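Local coordinates for protein enoyl-CoA hydratase (Bacillus halodurans, PDB 3LKE) that probably catalyses the hydration of enoyl-CoA thioesters or a related acyl-CoA reaction, as a member of the crotonase-like family, at residues 102-107 with 122-127; 49-54 with 199-204. All coordinates share one frame; numbering follows the deposited sequence.

Contact 1: 102-107 with 122-127; sequences KVTVAL and ACDRRI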
# COMPACT_ATOMS: atom_id res chain seq x y z
N LYS A 102 19.54 -7.23 10.98
CA LYS A 102 20.47 -7.46 9.88
C LYS A 102 19.73 -7.41 8.56
O LYS A 102 18.51 -7.62 8.53
CB LYS A 102 21.12 -8.85 10.02
CG LYS A 102 21.54 -9.19 11.44
CD LYS A 102 22.57 -8.20 11.92
CE LYS A 102 23.06 -8.55 13.33
NZ LYS A 102 24.17 -7.65 13.74
N VAL A 103 20.45 -7.14 7.48
CA VAL A 103 19.83 -7.23 6.17
C VAL A 103 19.55 -8.70 5.90
O VAL A 103 20.45 -9.54 6.00
CB VAL A 103 20.71 -6.67 5.04
CG1 VAL A 103 20.06 -6.92 3.70
CG2 VAL A 103 20.98 -5.17 5.25
N THR A 104 18.31 -9.02 5.55
CA THR A 104 17.91 -10.40 5.36
C THR A 104 17.59 -10.70 3.88
O THR A 104 16.85 -9.96 3.23
CB THR A 104 16.69 -10.74 6.25
OG1 THR A 104 15.64 -9.81 5.97
CG2 THR A 104 17.07 -10.64 7.70
N VAL A 105 18.19 -11.76 3.35
CA VAL A 105 18.01 -12.12 1.96
C VAL A 105 17.70 -13.61 1.83
O VAL A 105 18.40 -14.43 2.44
CB VAL A 105 19.29 -11.82 1.15
CG1 VAL A 105 19.10 -12.15 -0.32
CG2 VAL A 105 19.70 -10.37 1.34
N ALA A 106 16.68 -13.95 1.05
CA ALA A 106 16.38 -15.35 0.76
C ALA A 106 16.75 -15.68 -0.67
O ALA A 106 16.42 -14.94 -1.60
CB ALA A 106 14.90 -15.65 1.02
N LEU A 107 17.47 -16.78 -0.86
CA LEU A 107 17.86 -17.19 -2.20
C LEU A 107 17.02 -18.39 -2.59
O LEU A 107 17.20 -19.48 -2.03
CB LEU A 107 19.36 -17.56 -2.23
CG LEU A 107 20.28 -16.48 -1.66
CD1 LEU A 107 21.75 -16.93 -1.71
CD2 LEU A 107 20.09 -15.20 -2.44
N ALA A 122 9.14 -12.47 4.73
CA ALA A 122 9.60 -11.61 5.81
C ALA A 122 10.97 -10.99 5.54
O ALA A 122 11.38 -10.06 6.25
CB ALA A 122 9.63 -12.37 7.11
N CYS A 123 11.68 -11.49 4.54
CA CYS A 123 13.04 -11.02 4.26
C CYS A 123 13.02 -9.68 3.55
O CYS A 123 12.03 -9.31 2.91
CB CYS A 123 13.81 -12.02 3.39
SG CYS A 123 14.20 -13.57 4.20
N ASP A 124 14.13 -8.96 3.66
CA ASP A 124 14.29 -7.66 3.00
C ASP A 124 14.36 -7.78 1.49
O ASP A 124 13.95 -6.89 0.78
CB ASP A 124 15.56 -6.98 3.48
CG ASP A 124 15.51 -6.59 4.93
OD1 ASP A 124 14.41 -6.24 5.44
OD2 ASP A 124 16.58 -6.59 5.56
N ARG A 125 14.90 -8.89 1.00
CA ARG A 125 14.98 -9.10 -0.43
C ARG A 125 14.92 -10.59 -0.70
O ARG A 125 15.45 -11.38 0.07
CB ARG A 125 16.28 -8.49 -1.00
CG ARG A 125 16.33 -8.43 -2.52
CD ARG A 125 17.49 -7.54 -3.01
NE ARG A 125 17.39 -7.22 -4.44
CZ ARG A 125 16.64 -6.27 -4.95
NH1 ARG A 125 15.85 -5.54 -4.16
NH2 ARG A 125 16.64 -6.05 -6.27
N ARG A 126 14.20 -10.96 -1.75
CA ARG A 126 14.10 -12.34 -2.18
C ARG A 126 14.61 -12.40 -3.60
O ARG A 126 14.11 -11.69 -4.47
CB ARG A 126 12.64 -12.79 -2.14
CG ARG A 126 12.08 -13.04 -0.74
CD ARG A 126 11.55 -11.77 -0.08
NE ARG A 126 10.38 -11.24 -0.77
CZ ARG A 126 9.77 -10.09 -0.46
NH1 ARG A 126 10.20 -9.35 0.55
NH2 ARG A 126 8.72 -9.70 -1.16
N ILE A 127 15.61 -13.25 -3.85
CA ILE A 127 16.18 -13.39 -5.18
C ILE A 127 16.01 -14.84 -5.61
O ILE A 127 16.33 -15.75 -4.84
CB ILE A 127 17.70 -13.08 -5.17
CG1 ILE A 127 17.94 -11.64 -4.69
CG2 ILE A 127 18.30 -13.29 -6.56
CD1 ILE A 127 19.42 -11.35 -4.38

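Contact 2: 49-54 with 199-204; sequences IHSIIL and NYLKAV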
# COMPACT_ATOMS: atom_id res chain seq x y z
N ILE A 49 28.00 -9.27 12.31
CA ILE A 49 27.48 -9.46 10.97
C ILE A 49 26.52 -8.35 10.57
O ILE A 49 25.90 -7.72 11.43
CB ILE A 49 26.77 -10.82 10.81
CG1 ILE A 49 25.51 -10.87 11.68
CG2 ILE A 49 27.74 -11.95 11.14
CD1 ILE A 49 24.76 -12.19 11.59
N HIS A 50 26.42 -8.11 9.27
CA HIS A 50 25.51 -7.09 8.74
C HIS A 50 24.34 -7.72 7.98
O HIS A 50 23.33 -7.05 7.71
CB HIS A 50 26.26 -6.13 7.82
CG HIS A 50 27.16 -6.81 6.84
ND1 HIS A 50 26.69 -7.54 5.77
CD2 HIS A 50 28.52 -6.86 6.75
CE1 HIS A 50 27.71 -8.01 5.07
NE2 HIS A 50 28.83 -7.61 5.65
N SER A 51 24.46 -9.00 7.66
CA SER A 51 23.47 -9.67 6.82
C SER A 51 23.23 -11.11 7.26
O SER A 51 24.07 -11.74 7.90
CB SER A 51 23.92 -9.67 5.36
OG SER A 51 24.18 -8.36 4.89
N ILE A 52 22.05 -11.61 6.90
CA ILE A 52 21.69 -13.00 7.08
C ILE A 52 21.12 -13.50 5.76
O ILE A 52 20.18 -12.91 5.22
CB ILE A 52 20.64 -13.17 8.19
CG1 ILE A 52 21.23 -12.77 9.54
CG2 ILE A 52 20.17 -14.61 8.24
CD1 ILE A 52 20.23 -12.76 10.65
N ILE A 53 21.71 -14.57 5.23
CA ILE A 53 21.30 -15.14 3.96
C ILE A 53 20.65 -16.50 4.20
O ILE A 53 21.25 -17.37 4.83
CB ILE A 53 22.54 -15.37 3.05
CG1 ILE A 53 23.27 -14.06 2.80
CG2 ILE A 53 22.12 -16.01 1.72
CD1 ILE A 53 22.45 -13.05 2.02
N LEU A 54 19.43 -16.69 3.69
CA LEU A 54 18.73 -17.98 3.83
C LEU A 54 18.75 -18.68 2.49
O LEU A 54 18.46 -18.07 1.46
CB LEU A 54 17.29 -17.77 4.32
CG LEU A 54 17.19 -17.22 5.75
CD1 LEU A 54 16.48 -15.87 5.71
CD2 LEU A 54 16.47 -18.19 6.65
N ASN A 199 28.29 -9.29 -4.67
CA ASN A 199 28.23 -7.85 -4.89
C ASN A 199 27.21 -7.18 -3.97
O ASN A 199 27.46 -6.09 -3.44
CB ASN A 199 27.90 -7.55 -6.36
CG ASN A 199 29.00 -8.01 -7.30
OD1 ASN A 199 30.17 -7.97 -6.95
ND2 ASN A 199 28.62 -8.43 -8.50
N TYR A 200 26.08 -7.84 -3.76
CA TYR A 200 25.04 -7.27 -2.92
C TYR A 200 25.53 -7.15 -1.48
O TYR A 200 25.34 -6.13 -0.82
CB TYR A 200 23.77 -8.12 -3.01
CG TYR A 200 22.61 -7.66 -2.14
CD1 TYR A 200 21.66 -6.78 -2.63
CD2 TYR A 200 22.46 -8.13 -0.84
CE1 TYR A 200 20.58 -6.36 -1.84
CE2 TYR A 200 21.39 -7.72 -0.04
CZ TYR A 200 20.46 -6.84 -0.55
OH TYR A 200 19.41 -6.45 0.26
N LEU A 201 26.18 -8.20 -0.98
CA LEU A 201 26.70 -8.18 0.38
C LEU A 201 27.83 -7.16 0.52
O LEU A 201 28.01 -6.57 1.59
CB LEU A 201 27.18 -9.57 0.80
CG LEU A 201 26.07 -10.61 0.91
CD1 LEU A 201 26.65 -11.96 1.29
CD2 LEU A 201 25.00 -10.15 1.92
N LYS A 202 28.58 -6.97 -0.55
CA LYS A 202 29.63 -5.96 -0.57
C LYS A 202 29.01 -4.57 -0.36
O LYS A 202 29.53 -3.76 0.40
CB LYS A 202 30.40 -6.01 -1.89
CG LYS A 202 31.48 -4.94 -2.03
CD LYS A 202 31.84 -4.75 -3.50
CE LYS A 202 32.18 -6.08 -4.17
NZ LYS A 202 32.30 -5.96 -5.65
N ALA A 203 27.88 -4.32 -1.03
CA ALA A 203 27.18 -3.04 -0.91
C ALA A 203 26.66 -2.85 0.51
O ALA A 203 26.77 -1.76 1.08
CB ALA A 203 26.04 -2.97 -1.91
N VAL A 204 26.09 -3.91 1.07
CA VAL A 204 25.64 -3.87 2.46
C VAL A 204 26.78 -3.55 3.42
O VAL A 204 26.60 -2.76 4.35
CB VAL A 204 24.96 -5.19 2.87
CG1 VAL A 204 24.50 -5.13 4.32
CG2 VAL A 204 23.79 -5.50 1.96

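Contact 1: 102-107 with 122-127
Thr104 holds OG1 between its backbone N and carbonyl carbon (chi1 55°), and Asp124 holds CG beside its own N (chi1 -67°). These two turns bring the hydroxyl and the carboxylate of the pair to each other's backbone. Asp124 N donates to Thr104 OG1 at 2.9 Å. In return Thr104 N donates to Asp124 OD2 at 3.0 Å, meeting the oxygen from above the carboxylate plane, 42° out of it. Regular parallel pairing follows. Arg125 N bonds to Thr104 O, Ala106 N to Arg125 O, and Ile127 N to Ala106 O at 2.9 Å. Cys123 SG packs on Ala106 CB at 3.9 Å. On the other face, Val105 CG1 meets Ile127 CD1. Asp124 is also shared with its surroundings: OD2 forms a salt bridge with Lys216, and OD1 bonds to Tyr159 OH of the second subunit. The carboxylate thus links the start of this strand pairing to the second subunit. Arg126 NH1 reaches back in the guanidinium plane to Cys123 O and also forms a salt bridge with Glu160 of the second subunit. Strand 103-108 runs between strands 51-56 and 125-129 in the main crotonase-fold sheet, with helix 190-205 against Val103, Val105 and Arg125 and helix 81-98 against Cys123.

Contact 2: 49-54 with 199-204
Leu201, His50 and Val204 carry most of this contact, a helix-on-sheet packing of the crotonase-like fold in which helix 190-205 lies against the start of strand 51-56 in the main sheet. The end of Leu201 reaches the strand with CD2, which lies 3.6 Å from Ser51 CB and equally near Ser51 OG. The same methyl meets Ile53 CD1 tip to tip at 3.9 Å. Val204, one helical turn on, places CG1 anti to its backbone N (chi1 180°). That methyl sits 3.6 Å from His50 ND1 and 3.3 Å from Ser51 OG. It comes to the imidazole obliquely, and the two side chains slant across each other. The ring itself is fixed from its edge, because ND1 and Ser51 OG share an in-plane hydrogen bond of 2.8 Å. Were His50 an alanine, Ser51 OG would probably lose this mate and a gap would open beside Val204 CG1. Short strand and helix axes run nearly antiparallel, at 159° and 10.4 Å apart. The gap is bridged mainly by side chains, with Leu201 O the backbone atom that comes near the His50 ring, obliquely at CE1. Tyr16 of strand 14-19 also packs against both Ile53 and Leu201. Leu167 of the second subunit touches Val204, which places this helix between the sheet and the trimer neighbour. The chemistry is divided: methyl groups make most of the approach from the helix, while His50, just before the strand, and Ser51, its first residue, bond to each other. The histidine-serine pair can thus lie buried beneath aliphatic carbon with a polar bond kept inside it.

How the contacts relate
Contacts 1 and 2 meet in the main sheet, with their centres about 9 Å apart. Strands 51-56 and 103-108 are neighbours there. Ile52 N lies 2.8 Å from Val103 O, and Leu54 N is as close to Val105 O; both are probable hydrogen bonds. Val105 carries contact 1 into contact 2 on the side of the sheet covered by helix 190-205: its CG2 lies 3.4 Å from Tyr200 CE2, and its CB packs on Ile53 CD1. Along the chain, contact 1 is nested within the loop closed by contact 2. Both contacts also touch the second subunit. A bound glycerol, probably from the crystallisation liquor, lies about 5 Å from the Arg126 side chain in contact 1 and may mark a pocket.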